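Local coordinates for envelope glycoprotein (Thogoto virus, PDB 5XEA), which probably attaches the virus to its host-cell receptor and later induces fusion of the viral and host membranes, at residues L80-S85 and K114-R119; V162-P167 and Y189-N194; S323-K326 and R330-G333. All blocks are in the same frame, centred on the assembly; numbering follows the deposited sequence.

Contacts 1 and 2 are neighbours in the β-rich part of the molecule, their centres about 21 Å apart, and they share an interface: Leu80 and Leu81 of helix 77-86 rest on strand 187-192, with Leu81 CD2 3.6 Å from Leu190 CD2. Contact 3 lies far off, about 91 Å centre to centre from contact 1 and 75 Å from contact 2, at the end of the long helix 282-327. Contact 1 is partly exposed and mostly aromatic; contact 2 is buried and sets methyl groups against a carboxylate and a threonine hydroxyl bonded to other strands; contact 3 is buried and wholly aliphatic, and other subunits of the trimer complete its surroundings.

Contact 1 of 3, residues L80-S85 and K114-R119; sequences LLLWGS and KHWAPR
Trp116 reaches from strand 115-117 to helix 77-86 and brings the outer atoms of its six-membered ring, CZ2, CZ3 and CH2, to Leu82 and Trp83, two consecutive helix residues. The contacts across are van der Waals, with no polar bond between the segments, and only 119 Å² is buried.

The aromatic part is a meeting of two indoles whose planes are nearly perpendicular, at 82°. The centroid of the Trp83 five-membered ring lies 5.3 Å from that of the Trp116 six-membered ring, and the approach is oblique. Trp116 CZ3 comes 3.5 Å from Trp83 CD1, which sits at the edge of the Trp116 ring and near its plane. Trp83 NE1 is also close, 3.7 Å from the same CZ3. The pyrrole side of Trp83 thus makes the touch, while its benzo ring lies farther off.

The aliphatic part is Leu82, whose side chain meets that of Trp116 at about a right angle. Its methyl CD2 lies 3.7 Å from Trp116 CH2. Leu82 starts out toward the strand, and CG anti to the backbone N (chi1 174°) places CD2 beside CH2. Trp116 CH2 therefore touches both helix residues, sitting 3.8 Å from Trp83 CD1 as well.

Leu82 and Trp116 are exposed, whereas Trp83 is buried, packed against Pro75, Arg47 of strand 40-56, and Cys89 and Ser90 of strand 89-91. Strand 115-117 pairs antiparallel with strand 89-91, where Lys114 and His115 both face Tyr91 in a classic β bulge. Trp116 also rests on Gln88 and Ser90, so it bridges from this small two-stranded sheet to helix 77-86, whose Leu80 leans on strands 40-56 and 187-192.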
ATOM      1  N   LEU B  80     -21.005  24.889 -17.410  1.00 50.19           N
ATOM      2  CA  LEU B  80     -20.232  24.240 -16.351  1.00 51.69           C
ATOM      3  C   LEU B  80     -19.532  25.270 -15.475  1.00 59.15           C
ATOM      4  O   LEU B  80     -19.567  25.182 -14.239  1.00 53.39           O
ATOM      5  CB  LEU B  80     -19.222  23.270 -16.968  1.00 47.05           C
ATOM      6  CG  LEU B  80     -18.674  22.201 -16.025  1.00 50.61           C
ATOM      7  CD1 LEU B  80     -19.787  21.661 -15.160  1.00 41.45           C
ATOM      8  CD2 LEU B  80     -18.032  21.087 -16.820  1.00 46.13           C
ATOM      9  N   LEU B  81     -18.912  26.274 -16.103  1.00 52.43           N
ATOM     10  CA  LEU B  81     -18.283  27.357 -15.358  1.00 51.67           C
ATOM     11  C   LEU B  81     -19.273  28.026 -14.409  1.00 56.40           C
ATOM     12  O   LEU B  81     -18.966  28.258 -13.234  1.00 53.78           O
ATOM     13  CB  LEU B  81     -17.676  28.373 -16.328  1.00 58.86           C
ATOM     14  CG  LEU B  81     -16.288  28.002 -16.865  1.00 74.75           C
ATOM     15  CD1 LEU B  81     -15.913  28.836 -18.082  1.00 82.36           C
ATOM     16  CD2 LEU B  81     -15.222  28.142 -15.776  1.00 67.69           C
ATOM     17  N   LEU B  82     -20.484  28.317 -14.891  1.00 53.77           N
ATOM     18  CA  LEU B  82     -21.472  28.946 -14.024  1.00 51.85           C
ATOM     19  C   LEU B  82     -21.933  27.987 -12.935  1.00 55.83           C
ATOM     20  O   LEU B  82     -22.152  28.399 -11.788  1.00 55.67           O
ATOM     21  CB  LEU B  82     -22.655  29.447 -14.854  1.00 48.20           C
ATOM     22  CG  LEU B  82     -23.852  30.012 -14.083  1.00 60.30           C
ATOM     23  CD1 LEU B  82     -23.441  31.121 -13.127  1.00 56.14           C
ATOM     24  CD2 LEU B  82     -24.939  30.500 -15.057  1.00 62.24           C
ATOM     25  N   TRP B  83     -22.077  26.700 -13.271  1.00 53.85           N
ATOM     26  CA  TRP B  83     -22.459  25.718 -12.260  1.00 48.95           C
ATOM     27  C   TRP B  83     -21.419  25.642 -11.156  1.00 51.20           C
ATOM     28  O   TRP B  83     -21.760  25.633  -9.967  1.00 51.53           O
ATOM     29  CB  TRP B  83     -22.639  24.334 -12.892  1.00 41.95           C
ATOM     30  CG  TRP B  83     -23.836  24.160 -13.801  1.00 43.38           C
ATOM     31  CD1 TRP B  83     -24.619  25.143 -14.354  1.00 45.09           C
ATOM     32  CD2 TRP B  83     -24.367  22.911 -14.271  1.00 40.39           C
ATOM     33  NE1 TRP B  83     -25.600  24.573 -15.138  1.00 48.26           N
ATOM     34  CE2 TRP B  83     -25.471  23.207 -15.098  1.00 42.59           C
ATOM     35  CE3 TRP B  83     -24.017  21.570 -14.068  1.00 42.54           C
ATOM     36  CZ2 TRP B  83     -26.221  22.214 -15.727  1.00 41.75           C
ATOM     37  CZ3 TRP B  83     -24.767  20.580 -14.694  1.00 36.69           C
ATOM     38  CH2 TRP B  83     -25.860  20.912 -15.511  1.00 36.64           C
ATOM     39  N   GLY B  84     -20.141  25.590 -11.531  1.00 46.78           N
ATOM     40  CA  GLY B  84     -19.088  25.468 -10.530  1.00 58.16           C
ATOM     41  C   GLY B  84     -19.047  26.642  -9.566  1.00 60.74           C
ATOM     42  O   GLY B  84     -18.955  26.463  -8.346  1.00 60.20           O
ATOM     43  N   SER B  85     -19.131  27.862 -10.099  1.00 59.74           N
ATOM     44  CA  SER B  85     -19.086  29.035  -9.229  1.00 66.52           C
ATOM     45  C   SER B  85     -20.347  29.149  -8.380  1.00 64.12           C
ATOM     46  O   SER B  85     -20.263  29.387  -7.170  1.00 62.74           O
ATOM     47  CB  SER B  85     -18.870  30.301 -10.059  1.00 62.29           C
ATOM     48  OG  SER B  85     -19.648  30.273 -11.239  1.00 69.18           O
ATOM     49  N   LYS B 114     -33.770  26.098 -17.426  1.00 52.42           N
ATOM     50  CA  LYS B 114     -34.858  26.973 -16.986  1.00 56.29           C
ATOM     51  C   LYS B 114     -35.003  27.069 -15.476  1.00 59.73           C
ATOM     52  O   LYS B 114     -35.431  28.112 -14.981  1.00 66.08           O
ATOM     53  CB  LYS B 114     -36.206  26.511 -17.568  1.00 51.42           C
ATOM     54  CG  LYS B 114     -36.253  26.553 -19.091  1.00 59.34           C
ATOM     55  CD  LYS B 114     -37.628  26.214 -19.643  1.00 63.78           C
ATOM     56  CE  LYS B 114     -38.505  27.449 -19.774  1.00 63.74           C
ATOM     57  NZ  LYS B 114     -39.777  27.117 -20.474  1.00 61.73           N
ATOM     58  N   HIS B 115     -34.657  26.024 -14.732  1.00 50.11           N
ATOM     59  CA  HIS B 115     -34.730  26.031 -13.279  1.00 50.85           C
ATOM     60  C   HIS B 115     -33.337  25.795 -12.703  1.00 56.28           C
ATOM     61  O   HIS B 115     -32.416  25.380 -13.414  1.00 51.23           O
ATOM     62  CB  HIS B 115     -35.728  24.981 -12.798  1.00 54.03           C
ATOM     63  CG  HIS B 115     -37.070  25.116 -13.453  1.00 57.08           C
ATOM     64  ND1 HIS B 115     -38.016  26.018 -13.016  1.00 65.67           N
ATOM     65  CD2 HIS B 115     -37.595  24.509 -14.546  1.00 63.31           C
ATOM     66  CE1 HIS B 115     -39.081  25.929 -13.790  1.00 65.45           C
ATOM     67  NE2 HIS B 115     -38.852  25.026 -14.725  1.00 66.20           N
ATOM     68  N   TRP B 116     -33.184  26.105 -11.411  1.00 51.04           N
ATOM     69  CA  TRP B 116     -31.918  25.976 -10.703  1.00 51.87           C
ATOM     70  C   TRP B 116     -32.141  25.346  -9.335  1.00 50.89           C
ATOM     71  O   TRP B 116     -33.161  25.572  -8.679  1.00 59.48           O
ATOM     72  CB  TRP B 116     -31.214  27.339 -10.524  1.00 54.38           C
ATOM     73  CG  TRP B 116     -30.747  27.930 -11.811  1.00 64.47           C
ATOM     74  CD1 TRP B 116     -31.463  28.730 -12.651  1.00 61.57           C
ATOM     75  CD2 TRP B 116     -29.461  27.754 -12.422  1.00 56.20           C
ATOM     76  NE1 TRP B 116     -30.704  29.064 -13.748  1.00 65.48           N
ATOM     77  CE2 TRP B 116     -29.471  28.478 -13.633  1.00 59.69           C
ATOM     78  CE3 TRP B 116     -28.308  27.047 -12.068  1.00 53.41           C
ATOM     79  CZ2 TRP B 116     -28.370  28.523 -14.488  1.00 53.67           C
ATOM     80  CZ3 TRP B 116     -27.215  27.092 -12.918  1.00 55.40           C
ATOM     81  CH2 TRP B 116     -27.254  27.825 -14.113  1.00 56.32           C
ATOM     82  N   ALA B 117     -31.157  24.567  -8.911  1.00 56.35           N
ATOM     83  CA  ALA B 117     -31.172  23.900  -7.617  1.00 54.03           C
ATOM     84  C   ALA B 117     -29.745  23.452  -7.308  1.00 46.33           C
ATOM     85  O   ALA B 117     -28.925  23.337  -8.223  1.00 51.97           O
ATOM     86  CB  ALA B 117     -32.145  22.703  -7.615  1.00 51.33           C
ATOM     87  N   PRO B 118     -29.421  23.216  -6.031  1.00 53.82           N
ATOM     88  CA  PRO B 118     -28.091  22.657  -5.733  1.00 49.63           C
ATOM     89  C   PRO B 118     -27.902  21.283  -6.350  1.00 57.09           C
ATOM     90  O   PRO B 118     -26.786  20.929  -6.748  1.00 50.34           O
ATOM     91  CB  PRO B 118     -28.058  22.589  -4.198  1.00 59.56           C
ATOM     92  CG  PRO B 118     -29.346  23.242  -3.719  1.00 55.97           C
ATOM     93  CD  PRO B 118     -30.296  23.235  -4.841  1.00 50.26           C
ATOM     94  N   ARG B 119     -28.980  20.504  -6.433  1.00 45.46           N
ATOM     95  CA  ARG B 119     -29.007  19.168  -7.007  1.00 40.80           C
ATOM     96  C   ARG B 119     -30.459  18.830  -7.325  1.00 45.05           C
ATOM     97  O   ARG B 119     -31.390  19.385  -6.737  1.00 45.86           O
ATOM     98  CB  ARG B 119     -28.412  18.126  -6.059  1.00 45.28           C
ATOM     99  CG  ARG B 119     -29.133  17.993  -4.724  1.00 57.78           C
ATOM    100  CD  ARG B 119     -28.249  17.283  -3.709  1.00 72.49           C
ATOM    101  NE  ARG B 119     -26.923  17.901  -3.607  1.00 79.94           N
ATOM    102  CZ  ARG B 119     -26.671  19.019  -2.929  1.00 91.03           C
ATOM    103  NH1 ARG B 119     -27.662  19.645  -2.304  1.00 93.90           N
ATOM    104  NH2 ARG B 119     -25.436  19.514  -2.876  1.00 87.23           N
TER

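Contact 2 of 3, residues V162-P167 and Y189-N194. With NAG (2-acetamido-2-deoxy-beta-D-glucopyranose), chain E.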
ATOM      1  N   VAL B 162       1.443  19.526 -17.468  1.00 45.61           N
ATOM      2  CA  VAL B 162       0.655  18.956 -16.385  1.00 43.54           C
ATOM      3  C   VAL B 162       0.019  17.671 -16.894  1.00 48.04           C
ATOM      4  O   VAL B 162      -0.447  17.604 -18.036  1.00 47.49           O
ATOM      5  CB  VAL B 162      -0.397  19.958 -15.888  1.00 48.47           C
ATOM      6  CG1 VAL B 162      -1.400  19.275 -14.941  1.00 45.92           C
ATOM      7  CG2 VAL B 162       0.280  21.135 -15.220  1.00 45.91           C
ATOM      8  N   SER B 163       0.017  16.635 -16.065  1.00 42.50           N
ATOM      9  CA  SER B 163      -0.493  15.321 -16.449  1.00 43.15           C
ATOM     10  C   SER B 163      -1.731  15.046 -15.610  1.00 41.29           C
ATOM     11  O   SER B 163      -1.626  14.713 -14.428  1.00 39.79           O
ATOM     12  CB  SER B 163       0.579  14.247 -16.250  1.00 51.60           C
ATOM     13  OG  SER B 163       0.125  12.965 -16.651  1.00 45.79           O
ATOM     14  N   THR B 164      -2.899  15.197 -16.229  1.00 40.12           N
ATOM     15  CA  THR B 164      -4.165  14.971 -15.557  1.00 39.19           C
ATOM     16  C   THR B 164      -4.469  13.481 -15.550  1.00 41.35           C
ATOM     17  O   THR B 164      -4.363  12.810 -16.582  1.00 43.49           O
ATOM     18  CB  THR B 164      -5.270  15.767 -16.251  1.00 41.36           C
ATOM     19  OG1 THR B 164      -5.160  17.136 -15.853  1.00 42.78           O
ATOM     20  CG2 THR B 164      -6.694  15.216 -15.911  1.00 35.39           C
ATOM     21  N   LEU B 165      -4.819  12.967 -14.376  1.00 37.59           N
ATOM     22  CA  LEU B 165      -4.942  11.534 -14.143  1.00 34.52           C
ATOM     23  C   LEU B 165      -6.411  11.136 -14.246  1.00 42.06           C
ATOM     24  O   LEU B 165      -7.249  11.627 -13.481  1.00 40.33           O
ATOM     25  CB  LEU B 165      -4.359  11.175 -12.772  1.00 41.06           C
ATOM     26  CG  LEU B 165      -2.929  11.714 -12.544  1.00 40.41           C
ATOM     27  CD1 LEU B 165      -2.405  11.395 -11.157  1.00 43.01           C
ATOM     28  CD2 LEU B 165      -2.000  11.139 -13.574  1.00 41.75           C
ATOM     29  N   LEU B 166      -6.718  10.271 -15.187  1.00 43.89           N
ATOM     30  CA  LEU B 166      -8.123   9.904 -15.303  1.00 38.86           C
ATOM     31  C   LEU B 166      -8.391   8.589 -14.576  1.00 42.80           C
ATOM     32  O   LEU B 166      -7.481   7.774 -14.407  1.00 38.82           O
ATOM     33  CB  LEU B 166      -8.516   9.774 -16.781  1.00 38.89           C
ATOM     34  CG  LEU B 166      -8.296  11.004 -17.671  1.00 40.30           C
ATOM     35  CD1 LEU B 166      -8.661  10.698 -19.125  1.00 43.64           C
ATOM     36  CD2 LEU B 166      -9.086  12.209 -17.176  1.00 37.74           C
ATOM     37  N   PRO B 167      -9.628   8.319 -14.129  1.00 39.36           N
ATOM     38  CA  PRO B 167      -9.862   7.109 -13.315  1.00 34.45           C
ATOM     39  C   PRO B 167      -9.744   5.792 -14.078  1.00 38.81           C
ATOM     40  O   PRO B 167      -9.609   4.741 -13.425  1.00 36.37           O
ATOM     41  CB  PRO B 167     -11.272   7.321 -12.750  1.00 39.97           C
ATOM     42  CG  PRO B 167     -11.859   8.443 -13.530  1.00 36.94           C
ATOM     43  CD  PRO B 167     -10.739   9.279 -14.035  1.00 37.79           C
ATOM     44  N   TYR B 189     -16.813  17.692 -18.084  1.00 38.40           N
ATOM     45  CA  TYR B 189     -15.710  17.821 -17.144  1.00 37.51           C
ATOM     46  C   TYR B 189     -14.848  19.018 -17.514  1.00 43.97           C
ATOM     47  O   TYR B 189     -14.483  19.198 -18.681  1.00 42.62           O
ATOM     48  CB  TYR B 189     -14.819  16.579 -17.135  1.00 38.93           C
ATOM     49  CG  TYR B 189     -15.553  15.281 -16.937  1.00 37.43           C
ATOM     50  CD1 TYR B 189     -15.636  14.694 -15.683  1.00 40.96           C
ATOM     51  CD2 TYR B 189     -16.141  14.634 -18.009  1.00 35.32           C
ATOM     52  CE1 TYR B 189     -16.305  13.486 -15.495  1.00 45.77           C
ATOM     53  CE2 TYR B 189     -16.823  13.419 -17.832  1.00 34.46           C
ATOM     54  CZ  TYR B 189     -16.895  12.857 -16.573  1.00 36.48           C
ATOM     55  OH  TYR B 189     -17.567  11.666 -16.417  1.00 40.95           O
ATOM     56  N   LEU B 190     -14.510  19.819 -16.512  1.00 39.12           N
ATOM     57  CA  LEU B 190     -13.575  20.930 -16.674  1.00 40.74           C
ATOM     58  C   LEU B 190     -12.450  20.773 -15.650  1.00 43.55           C
ATOM     59  O   LEU B 190     -12.711  20.737 -14.441  1.00 42.20           O
ATOM     60  CB  LEU B 190     -14.288  22.276 -16.503  1.00 44.87           C
ATOM     61  CG  LEU B 190     -13.431  23.546 -16.639  1.00 59.15           C
ATOM     62  CD1 LEU B 190     -12.784  23.666 -18.017  1.00 57.32           C
ATOM     63  CD2 LEU B 190     -14.286  24.754 -16.333  1.00 61.12           C
ATOM     64  N   VAL B 191     -11.217  20.641 -16.128  1.00 37.88           N
ATOM     65  CA  VAL B 191     -10.037  20.568 -15.255  1.00 39.82           C
ATOM     66  C   VAL B 191      -9.256  21.870 -15.397  1.00 42.97           C
ATOM     67  O   VAL B 191      -8.774  22.190 -16.489  1.00 47.54           O
ATOM     68  CB  VAL B 191      -9.136  19.364 -15.582  1.00 44.65           C
ATOM     69  CG1 VAL B 191      -7.936  19.340 -14.650  1.00 48.19           C
ATOM     70  CG2 VAL B 191      -9.881  18.067 -15.449  1.00 38.82           C
ATOM     71  N   LYS B 192      -9.112  22.600 -14.289  1.00 46.59           N
ATOM     72  CA  LYS B 192      -8.483  23.920 -14.249  1.00 48.70           C
ATOM     73  C   LYS B 192      -7.256  23.912 -13.333  1.00 48.78           C
ATOM     74  O   LYS B 192      -7.311  23.387 -12.218  1.00 42.99           O
ATOM     75  CB  LYS B 192      -9.502  24.966 -13.771  1.00 53.81           C
ATOM     76  CG  LYS B 192      -9.004  26.403 -13.751  1.00 64.40           C
ATOM     77  CD  LYS B 192      -8.590  26.888 -15.138  1.00 70.42           C
ATOM     78  CE  LYS B 192      -7.673  28.115 -15.047  1.00 73.56           C
ATOM     79  NZ  LYS B 192      -8.274  29.207 -14.229  1.00 75.25           N
ATOM     80  N   ASP B 193      -6.157  24.513 -13.792  1.00 45.82           N
ATOM     81  CA  ASP B 193      -4.938  24.662 -12.990  1.00 56.34           C
ATOM     82  C   ASP B 193      -4.847  26.095 -12.479  1.00 55.09           C
ATOM     83  O   ASP B 193      -4.650  27.027 -13.264  1.00 56.85           O
ATOM     84  CB  ASP B 193      -3.693  24.308 -13.798  1.00 50.49           C
ATOM     85  CG  ASP B 193      -3.730  22.898 -14.315  1.00 59.47           C
ATOM     86  OD1 ASP B 193      -4.358  22.053 -13.642  1.00 67.91           O
ATOM     87  OD2 ASP B 193      -3.140  22.633 -15.382  1.00 62.20           O
ATOM     88  N   ASN B 194      -5.011  26.268 -11.175  1.00 50.23           N
ATOM     89  CA  ASN B 194      -4.819  27.565 -10.526  1.00 58.66           C
ATOM     90  C   ASN B 194      -3.436  27.621  -9.869  1.00 59.34           C
ATOM     91  O   ASN B 194      -3.277  27.810  -8.661  1.00 61.75           O
ATOM     92  CB  ASN B 194      -5.940  27.817  -9.523  1.00 54.70           C
ATOM     93  CG  ASN B 194      -7.317  27.857 -10.180  1.00 71.94           C
ATOM     94  OD1 ASN B 194      -7.512  28.500 -11.216  1.00 69.14           O
ATOM     95  ND2 ASN B 194      -8.278  27.160  -9.580  1.00 81.00           N
TER
HETATM   96  C1  NAG E   1     -10.382   6.882 -20.468  1.00 44.32           C
HETATM   97  C2  NAG E   1     -10.591   6.384 -21.904  1.00 64.20           C
HETATM   98  C3  NAG E   1     -10.588   7.554 -22.897  1.00 72.44           C
HETATM   99  C4  NAG E   1     -11.538   8.662 -22.459  1.00 69.09           C
HETATM  100  C5  NAG E   1     -11.171   9.067 -21.031  1.00 62.35           C
HETATM  101  C6  NAG E   1     -12.072  10.110 -20.417  1.00 69.53           C
HETATM  102  C7  NAG E   1      -9.782   4.103 -22.303  1.00 73.11           C
HETATM  103  C8  NAG E   1      -8.611   3.256 -22.689  1.00 66.36           C
HETATM  104  N2  NAG E   1      -9.562   5.420 -22.258  1.00 68.52           N
HETATM  105  O3  NAG E   1     -10.942   7.078 -24.192  1.00 84.61           O
HETATM  106  O4  NAG E   1     -11.421   9.750 -23.373  1.00 77.88           O
HETATM  107  O5  NAG E   1     -11.291   7.920 -20.183  1.00 52.72           O
HETATM  108  O6  NAG E   1     -13.252   9.511 -19.899  1.00 72.84           O
HETATM  109  O7  NAG E   1     -10.881   3.617 -22.045  1.00 76.86           O
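This is a buried side-chain contact between two strands of one antiparallel sheet, 159-165 and 187-192, which face each other without pairing. At the nearest point the CA atoms of Thr164 and Val191 are 8.1 Å apart, too far for backbone pairing. Thr164 and Val191 meet tip to tip, hydroxyl OG1 to methyl CG1, at 3.7 Å. OG1 is hydrogen-bonded to Glu40 OE1 and His174 NE2, so the valine methyl simply packs beside a satisfied oxygen. Farther along, Val162 comes at Asp193 from the opposite direction, and carboxylate oxygen OD2 sits by both its methyls, 3.7 Å from CG2 and 3.8 Å from CG1. The other oxygen, OD1, is close to Glu40 OE2, a closeness that could raise the pKa of one acid or be eased by nearby His174. Beyond the strand, Leu166 CD1 touches C5 of a protein-attached N-acetylglucosamine at 3.5 Å; Glu184 hydrogen-bonds the same sugar. Thr164 and Val191 both pack on Leu180 of strand 180-184. The two strands are linked through 133-156 and 40-56, the topology of a branched or curled antiparallel sheet.

Contact 3 of 3, residues S323-K326 and R330-G333; sequences SIAK and RLIG
Leu331 and Ile332, at the start of helix 331-335, straddle Ala325 near the end of helix 282-327. Leu331 passes on one flank, where it meets Ile324 as well, and Ile332 comes in on the other. The side chains of Ile324 and Leu331 cross obliquely: methyl CD2 of Leu331 lies 4.0 Å from Ile324 CB and 4.1 Å from its CG2. A chi1 of 174° swings Leu331 CG to the side opposite its backbone N, which carries CD2 across to the long helix. The same methyl comes within 4.4 Å of Ala325 CB, a looser touch. Ile332 does the closer work on Ala325, with CD1 3.7 Å from Ala325 CB. Its CG1 is set anti to the carbonyl carbon (chi1 -72°), sending the longer branch back to the alanine, and CG1 itself adds a contact at 3.9 Å.

The side chain of Phe344, on strand 341-344, touches both Ala325 and Ile332. Toward the trimer interface, Ile324 packs on Ile324 of the second subunit and Ser323 of the third, Leu331 touches Thr319 of the third, and Ser323 OG is hydrogen-bonded to Asp328 OD2 of the second.

Every touching side chain is aliphatic and buried, so the short connection between helices 282-327 and 331-335 is held here by nondirectional packing, bordering a subunit interface of mixed apolar and polar character.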
ATOM      1  N   SER B 323      52.418  -2.103  26.933  1.00 43.29           N
ATOM      2  CA  SER B 323      53.818  -2.222  26.580  1.00 47.78           C
ATOM      3  C   SER B 323      54.496  -0.855  26.516  1.00 44.41           C
ATOM      4  O   SER B 323      55.633  -0.706  26.977  1.00 49.63           O
ATOM      5  CB  SER B 323      53.939  -2.994  25.268  1.00 44.36           C
ATOM      6  OG  SER B 323      55.128  -2.664  24.600  1.00 58.35           O
ATOM      7  N   ILE B 324      53.817   0.168  25.994  1.00 41.12           N
ATOM      8  CA  ILE B 324      54.435   1.493  25.927  1.00 48.63           C
ATOM      9  C   ILE B 324      54.479   2.135  27.304  1.00 41.26           C
ATOM     10  O   ILE B 324      55.434   2.840  27.640  1.00 43.95           O
ATOM     11  CB  ILE B 324      53.692   2.410  24.939  1.00 60.31           C
ATOM     12  CG1 ILE B 324      53.461   1.705  23.622  1.00 65.37           C
ATOM     13  CG2 ILE B 324      54.492   3.711  24.715  1.00 56.88           C
ATOM     14  CD1 ILE B 324      52.393   2.353  22.840  1.00 67.32           C
ATOM     15  N   ALA B 325      53.424   1.939  28.102  1.00 37.86           N
ATOM     16  CA  ALA B 325      53.310   2.597  29.398  1.00 42.18           C
ATOM     17  C   ALA B 325      54.379   2.135  30.390  1.00 47.42           C
ATOM     18  O   ALA B 325      54.706   2.884  31.317  1.00 51.15           O
ATOM     19  CB  ALA B 325      51.907   2.369  29.994  1.00 33.68           C
ATOM     20  N   LYS B 326      54.922   0.924  30.230  1.00 48.82           N
ATOM     21  CA  LYS B 326      56.029   0.513  31.087  1.00 51.81           C
ATOM     22  C   LYS B 326      57.254   1.385  30.848  1.00 50.14           C
ATOM     23  O   LYS B 326      58.008   1.671  31.786  1.00 58.86           O
ATOM     24  CB  LYS B 326      56.365  -0.961  30.854  1.00 51.35           C
ATOM     25  CG  LYS B 326      55.316  -1.912  31.370  1.00 51.14           C
ATOM     26  CD  LYS B 326      55.667  -3.346  31.047  1.00 57.85           C
ATOM     27  CE  LYS B 326      54.560  -4.298  31.479  1.00 58.54           C
ATOM     28  NZ  LYS B 326      53.323  -4.102  30.663  1.00 64.55           N
ATOM     29  N   ARG B 330      54.075   8.385  31.982  1.00 39.94           N
ATOM     30  CA  ARG B 330      53.073   9.449  31.978  1.00 43.27           C
ATOM     31  C   ARG B 330      51.918   9.172  31.016  1.00 41.36           C
ATOM     32  O   ARG B 330      50.912   9.884  31.062  1.00 43.93           O
ATOM     33  CB  ARG B 330      53.717  10.795  31.634  1.00 52.92           C
ATOM     34  CG  ARG B 330      54.326  11.516  32.842  1.00 72.40           C
ATOM     35  CD  ARG B 330      55.196  12.706  32.451  1.00 85.85           C
ATOM     36  NE  ARG B 330      56.557  12.296  32.112  1.00105.06           N
ATOM     37  CZ  ARG B 330      57.153  12.536  30.946  1.00113.89           C
ATOM     38  NH1 ARG B 330      56.513  13.188  29.982  1.00113.66           N
ATOM     39  NH2 ARG B 330      58.391  12.103  30.735  1.00114.07           N
ATOM     40  N   LEU B 331      52.044   8.142  30.175  1.00 43.48           N
ATOM     41  CA  LEU B 331      51.067   7.869  29.126  1.00 46.94           C
ATOM     42  C   LEU B 331      49.676   7.632  29.698  1.00 46.75           C
ATOM     43  O   LEU B 331      48.690   8.217  29.230  1.00 44.80           O
ATOM     44  CB  LEU B 331      51.519   6.656  28.304  1.00 44.47           C
ATOM     45  CG  LEU B 331      50.522   6.169  27.244  1.00 45.17           C
ATOM     46  CD1 LEU B 331      50.199   7.274  26.272  1.00 42.78           C
ATOM     47  CD2 LEU B 331      51.062   4.973  26.492  1.00 46.37           C
ATOM     48  N   ILE B 332      49.563   6.755  30.694  1.00 46.37           N
ATOM     49  CA  ILE B 332      48.236   6.410  31.201  1.00 50.19           C
ATOM     50  C   ILE B 332      47.562   7.640  31.794  1.00 47.74           C
ATOM     51  O   ILE B 332      46.385   7.923  31.514  1.00 47.06           O
ATOM     52  CB  ILE B 332      48.331   5.249  32.209  1.00 46.72           C
ATOM     53  CG1 ILE B 332      48.642   3.950  31.459  1.00 43.00           C
ATOM     54  CG2 ILE B 332      47.044   5.124  33.018  1.00 49.00           C
ATOM     55  CD1 ILE B 332      49.031   2.804  32.352  1.00 45.28           C
ATOM     56  N   GLY B 333      48.313   8.420  32.571  1.00 42.45           N
ATOM     57  CA  GLY B 333      47.778   9.669  33.093  1.00 42.99           C
ATOM     58  C   GLY B 333      47.245  10.576  31.999  1.00 56.36           C
ATOM     59  O   GLY B 333      46.205  11.224  32.162  1.00 54.23           O
TER